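Local structure of cytosine-specific methyltransferase (Escherichia coli O157:H7 EDL933, 3G7U) at residues 317-321 and 322-326; 191-194 and 195-199. The protein probably transfers a methyl group from S-adenosyl-L-methionine to carbon 5 of cytosine in DNA, as a prophage-encoded modification enzyme. All coordinates share one frame; numbering follows the deposited sequence.

Contact 1: residues 317-321 and 322-326; sequences RVITP and REAAR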
loop_
_atom_site.group_PDB
_atom_site.type_symbol
_atom_site.label_atom_id
_atom_site.label_comp_id
_atom_site.label_asym_id
_atom_site.label_seq_id
_atom_site.Cartn_x
_atom_site.Cartn_y
_atom_site.Cartn_z
ATOM N N ARG A 317 10.980 -6.893 -21.957
ATOM C CA ARG A 317 11.715 -6.294 -20.855
ATOM C C ARG A 317 10.928 -6.490 -19.554
ATOM O O ARG A 317 9.714 -6.707 -19.604
ATOM C CB ARG A 317 11.918 -4.789 -21.118
ATOM C CG ARG A 317 10.634 -4.021 -21.387
ATOM C CD ARG A 317 10.888 -2.542 -21.214
ATOM N NE ARG A 317 9.747 -1.659 -21.454
ATOM C CZ ARG A 317 8.762 -1.393 -20.582
ATOM N NH1 ARG A 317 8.739 -1.969 -19.384
ATOM N NH2 ARG A 317 7.817 -0.512 -20.899
ATOM N N VAL A 318 11.598 -6.374 -18.401
ATOM C CA VAL A 318 10.868 -6.279 -17.143
ATOM C C VAL A 318 10.125 -4.952 -17.103
ATOM O O VAL A 318 10.479 -4.025 -17.841
ATOM C CB VAL A 318 11.807 -6.387 -15.930
ATOM C CG1 VAL A 318 12.492 -7.742 -15.934
ATOM C CG2 VAL A 318 12.875 -5.315 -15.985
ATOM N N ILE A 319 9.073 -4.865 -16.290
ATOM C CA ILE A 319 8.297 -3.621 -16.156
ATOM C C ILE A 319 9.113 -2.542 -15.417
ATOM O O ILE A 319 10.071 -2.883 -14.720
ATOM C CB ILE A 319 6.909 -3.882 -15.453
ATOM C CG1 ILE A 319 7.101 -4.452 -14.034
ATOM C CG2 ILE A 319 6.003 -4.794 -16.391
ATOM C CD1 ILE A 319 5.758 -4.606 -13.262
ATOM N N THR A 320 8.705 -1.278 -15.534
ATOM C CA THR A 320 9.352 -0.175 -14.881
ATOM C C THR A 320 8.741 0.012 -13.496
ATOM O O THR A 320 7.657 -0.514 -13.198
ATOM C CB THR A 320 9.131 1.140 -15.649
ATOM O OG1 THR A 320 7.745 1.444 -15.619
ATOM C CG2 THR A 320 9.578 1.018 -17.087
ATOM N N PRO A 321 9.448 0.729 -12.617
ATOM C CA PRO A 321 8.802 1.031 -11.326
ATOM C C PRO A 321 7.437 1.708 -11.476
ATOM O O PRO A 321 6.513 1.428 -10.701
ATOM C CB PRO A 321 9.803 2.000 -10.670
ATOM C CG PRO A 321 11.104 1.615 -11.218
ATOM C CD PRO A 321 10.849 1.174 -12.670
ATOM N N ARG A 322 7.297 2.617 -12.437
ATOM C CA ARG A 322 6.005 3.293 -12.558
ATOM C C ARG A 322 4.920 2.316 -13.015
ATOM O O ARG A 322 3.791 2.385 -12.554
ATOM C CB ARG A 322 6.072 4.503 -13.503
ATOM C CG ARG A 322 4.736 5.262 -13.745
ATOM C CD ARG A 322 4.043 5.764 -12.472
ATOM N NE ARG A 322 4.844 6.752 -11.766
ATOM C CZ ARG A 322 4.630 7.128 -10.507
ATOM N NH1 ARG A 322 3.599 6.632 -9.820
ATOM N NH2 ARG A 322 5.421 8.043 -9.948
ATOM N N GLU A 323 5.286 1.361 -13.865
ATOM C CA GLU A 323 4.330 0.329 -14.275
ATOM C C GLU A 323 3.907 -0.544 -13.108
ATOM O O GLU A 323 2.718 -0.829 -12.958
ATOM C CB GLU A 323 4.914 -0.527 -15.411
ATOM C CG GLU A 323 4.970 0.282 -16.734
ATOM C CD GLU A 323 5.841 -0.333 -17.844
ATOM O OE1 GLU A 323 6.626 -1.269 -17.578
ATOM O OE2 GLU A 323 5.764 0.163 -19.008
ATOM N N ALA A 324 4.869 -0.951 -12.278
ATOM C CA ALA A 324 4.558 -1.687 -11.072
ATOM C C ALA A 324 3.646 -0.893 -10.128
ATOM O O ALA A 324 2.701 -1.472 -9.527
ATOM C CB ALA A 324 5.835 -2.080 -10.355
ATOM N N ALA A 325 3.928 0.401 -9.989
ATOM C CA ALA A 325 3.118 1.311 -9.132
ATOM C C ALA A 325 1.699 1.332 -9.630
ATOM O O ALA A 325 0.749 1.254 -8.837
ATOM C CB ALA A 325 3.673 2.720 -9.145
ATOM N N ARG A 326 1.526 1.442 -10.965
ATOM C CA ARG A 326 0.177 1.452 -11.489
ATOM C C ARG A 326 -0.522 0.130 -11.214
ATOM O O ARG A 326 -1.699 0.090 -10.824
ATOM C CB ARG A 326 0.204 1.716 -12.989
ATOM C CG ARG A 326 0.590 3.120 -13.354
ATOM C CD ARG A 326 -0.084 3.463 -14.655
ATOM N NE ARG A 326 0.067 4.870 -15.094
ATOM C CZ ARG A 326 -0.255 5.273 -16.315
ATOM N NH1 ARG A 326 -0.085 6.538 -16.695
ATOM N NH2 ARG A 326 -0.734 4.375 -17.174
#
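A capping box starts helix 321-328, in a sequence that matches motif IX of the cytosine-5 methyltransferases. T320 is the N-cap: its OG1 accepts from E323 N at 3.0 Å, and in return T320 N donates to E323 OE1 at 2.9 Å. The hydroxyl can do this because chi1 of 65° sets OG1 between the backbone N and carbonyl carbon of T320, facing the helix start. The T320 N-H meets OE1 from above the carboxylate plane, 42° out of it, while R317 binds in the plane of its own guanidinium. That arginine, extended from CG to NE, arrives end-on from the opposite direction. R317 and E323 form a two-pronged salt bridge: NH1 donates to E323 OE1 and NH2 to E323 OE2, each at 2.9 Å, both nearly straight and both on syn lone pairs, with the two flat groups only 15° from coplanar. NH1 also donates to V318 O at 3.1 Å, the carbonyl of the next residue, which gives the guanidinium a second anchor. Behind the box, A324 N bonds T320 O at 3.0 Å and A325 N bonds P321 O at 2.9 Å. I319 places CB 3.4 Å from E323 OE1 and lays CD1 against A324. P321 and A324 pack on F344 of helix 340-348, whereas R322 bonds S253 O through NE and F334 O through NH2. E323 OE1 thus has two donors and OE2 one, all in a buried setting; the arginine would be expected to stabilise a charged carboxylate, so that E323 ties residues 317-320 to the first turn of the helix.

Contact 2: residues 191-194 and 195-199; sequences VTVK and DALYG
D195 OD2 turns back onto T192, the N-cap of helix 193-196, and meets two of its polar groups. T192 N gives it a weak hydrogen bond at 3.3 Å, and T192 OG1 lies 3.0 Å from the same oxygen in a weak contact whose proton has another acceptor within reach. The carboxylate is brought there by chi1 of -59°, which sets D195 CG beside its own backbone N and anti to the carbonyl carbon, so that the side chain folds back toward the helix start. Firmer bonds come from the backbone: A196 N to T192 O at 3.0 Å and L197 N to V193 O at 3.0 Å. Apolar side chains line the turn. V191 CG1 rests 3.8 Å from D195 CB and also reaches A196 CB, while V193 and L197 lie side by side and point the same way, with CG1 of V193 3.9 Å from CD1 of L197. V191 and A196 both pack on P159 and on F226 of helix 225-231. Past the turn, the Y198 ring makes a cation-pi contact with R222. The aspartate, near the start of a short helix, would be expected to interact favourably with its dipole, but its bonds to T192 are weak, so it probably adds only modestly to the backbone bonds of this short helix.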
loop_
_atom_site.group_PDB
_atom_site.type_symbol
_atom_site.label_atom_id
_atom_site.label_comp_id
_atom_site.label_asym_id
_atom_site.label_seq_id
_atom_site.Cartn_x
_atom_site.Cartn_y
_atom_site.Cartn_z
ATOM N N VAL A 191 -9.896 -3.791 -13.574
ATOM C CA VAL A 191 -8.859 -3.066 -14.301
ATOM C C VAL A 191 -7.815 -4.098 -14.629
ATOM O O VAL A 191 -7.165 -4.603 -13.732
ATOM C CB VAL A 191 -8.214 -1.941 -13.437
ATOM C CG1 VAL A 191 -7.251 -1.125 -14.277
ATOM C CG2 VAL A 191 -9.282 -1.020 -12.918
ATOM N N THR A 192 -7.677 -4.438 -15.905
ATOM C CA THR A 192 -6.678 -5.384 -16.362
ATOM C C THR A 192 -5.352 -4.657 -16.571
ATOM O O THR A 192 -5.304 -3.412 -16.543
ATOM C CB THR A 192 -7.093 -5.995 -17.719
ATOM O OG1 THR A 192 -7.327 -4.926 -18.639
ATOM C CG2 THR A 192 -8.399 -6.792 -17.562
ATOM N N VAL A 193 -4.308 -5.450 -16.793
ATOM C CA VAL A 193 -2.953 -4.951 -17.123
ATOM C C VAL A 193 -3.010 -3.911 -18.246
ATOM O O VAL A 193 -2.486 -2.805 -18.124
ATOM C CB VAL A 193 -2.019 -6.140 -17.502
ATOM C CG1 VAL A 193 -0.647 -5.650 -18.046
ATOM C CG2 VAL A 193 -1.846 -7.062 -16.319
ATOM N N LYS A 194 -3.704 -4.241 -19.333
ATOM C CA LYS A 194 -3.766 -3.372 -20.490
ATOM C C LYS A 194 -4.349 -2.028 -20.140
ATOM O O LYS A 194 -3.877 -1.001 -20.615
ATOM C CB LYS A 194 -4.557 -4.075 -21.619
ATOM C CG LYS A 194 -5.077 -3.210 -22.761
ATOM C CD LYS A 194 -5.784 -4.110 -23.811
ATOM C CE LYS A 194 -5.762 -3.512 -25.230
ATOM N NZ LYS A 194 -6.096 -4.549 -26.294
ATOM N N ASP A 195 -5.383 -2.010 -19.301
ATOM C CA ASP A 195 -5.991 -0.731 -18.904
ATOM C C ASP A 195 -5.062 0.061 -17.991
ATOM O O ASP A 195 -5.010 1.289 -18.068
ATOM C CB ASP A 195 -7.291 -0.950 -18.117
ATOM C CG ASP A 195 -8.351 -1.728 -18.899
ATOM O OD1 ASP A 195 -8.466 -1.535 -20.129
ATOM O OD2 ASP A 195 -9.075 -2.529 -18.257
ATOM N N ALA A 196 -4.350 -0.641 -17.111
ATOM C CA ALA A 196 -3.557 0.088 -16.081
ATOM C C ALA A 196 -2.351 0.743 -16.728
ATOM O O ALA A 196 -1.966 1.835 -16.341
ATOM C CB ALA A 196 -3.093 -0.874 -14.986
ATOM N N LEU A 197 -1.813 0.093 -17.753
ATOM C CA LEU A 197 -0.573 0.541 -18.427
ATOM C C LEU A 197 -0.810 1.493 -19.603
ATOM O O LEU A 197 0.152 1.953 -20.223
ATOM C CB LEU A 197 0.246 -0.660 -18.873
ATOM C CG LEU A 197 0.676 -1.591 -17.749
ATOM C CD1 LEU A 197 1.728 -2.556 -18.238
ATOM C CD2 LEU A 197 1.196 -0.792 -16.555
ATOM N N TYR A 198 -2.079 1.848 -19.849
ATOM C CA TYR A 198 -2.473 2.722 -20.960
ATOM C C TYR A 198 -1.697 4.020 -20.958
ATOM O O TYR A 198 -1.656 4.726 -19.923
ATOM C CB TYR A 198 -3.973 3.088 -20.908
ATOM C CG TYR A 198 -4.296 4.252 -21.839
ATOM C CD1 TYR A 198 -4.473 4.025 -23.201
ATOM C CD2 TYR A 198 -4.348 5.575 -21.377
ATOM C CE1 TYR A 198 -4.730 5.068 -24.075
ATOM C CE2 TYR A 198 -4.577 6.631 -22.247
ATOM C CZ TYR A 198 -4.770 6.347 -23.600
ATOM O OH TYR A 198 -5.013 7.341 -24.494
ATOM N N GLY A 199 -1.133 4.371 -22.118
ATOM C CA GLY A 199 -0.628 5.748 -22.346
ATOM C C GLY A 199 0.786 6.034 -21.855
ATOM O O GLY A 199 1.302 7.141 -22.017
#

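In the fold
The two contacts lie on the same side of the chain's centre, with their own centres about 12 Å apart. Contact 2 comes first along the chain, at short helix 193-196; contact 1 follows more than a hundred residues later at the start of helix 321-328. They meet directly: R326 NH2 probably bonds both A196 O and Y198 O, each at 2.9 Å, and E323 CB packs on L197 CD2. One arginine of helix 321-328 therefore gathers two carbonyls of segment 195-199, while its NH1 pairs with D332. Segments remote in sequence are thereby tied together away from the predicted catalytic cysteine, consistent with motif IX having an architectural part.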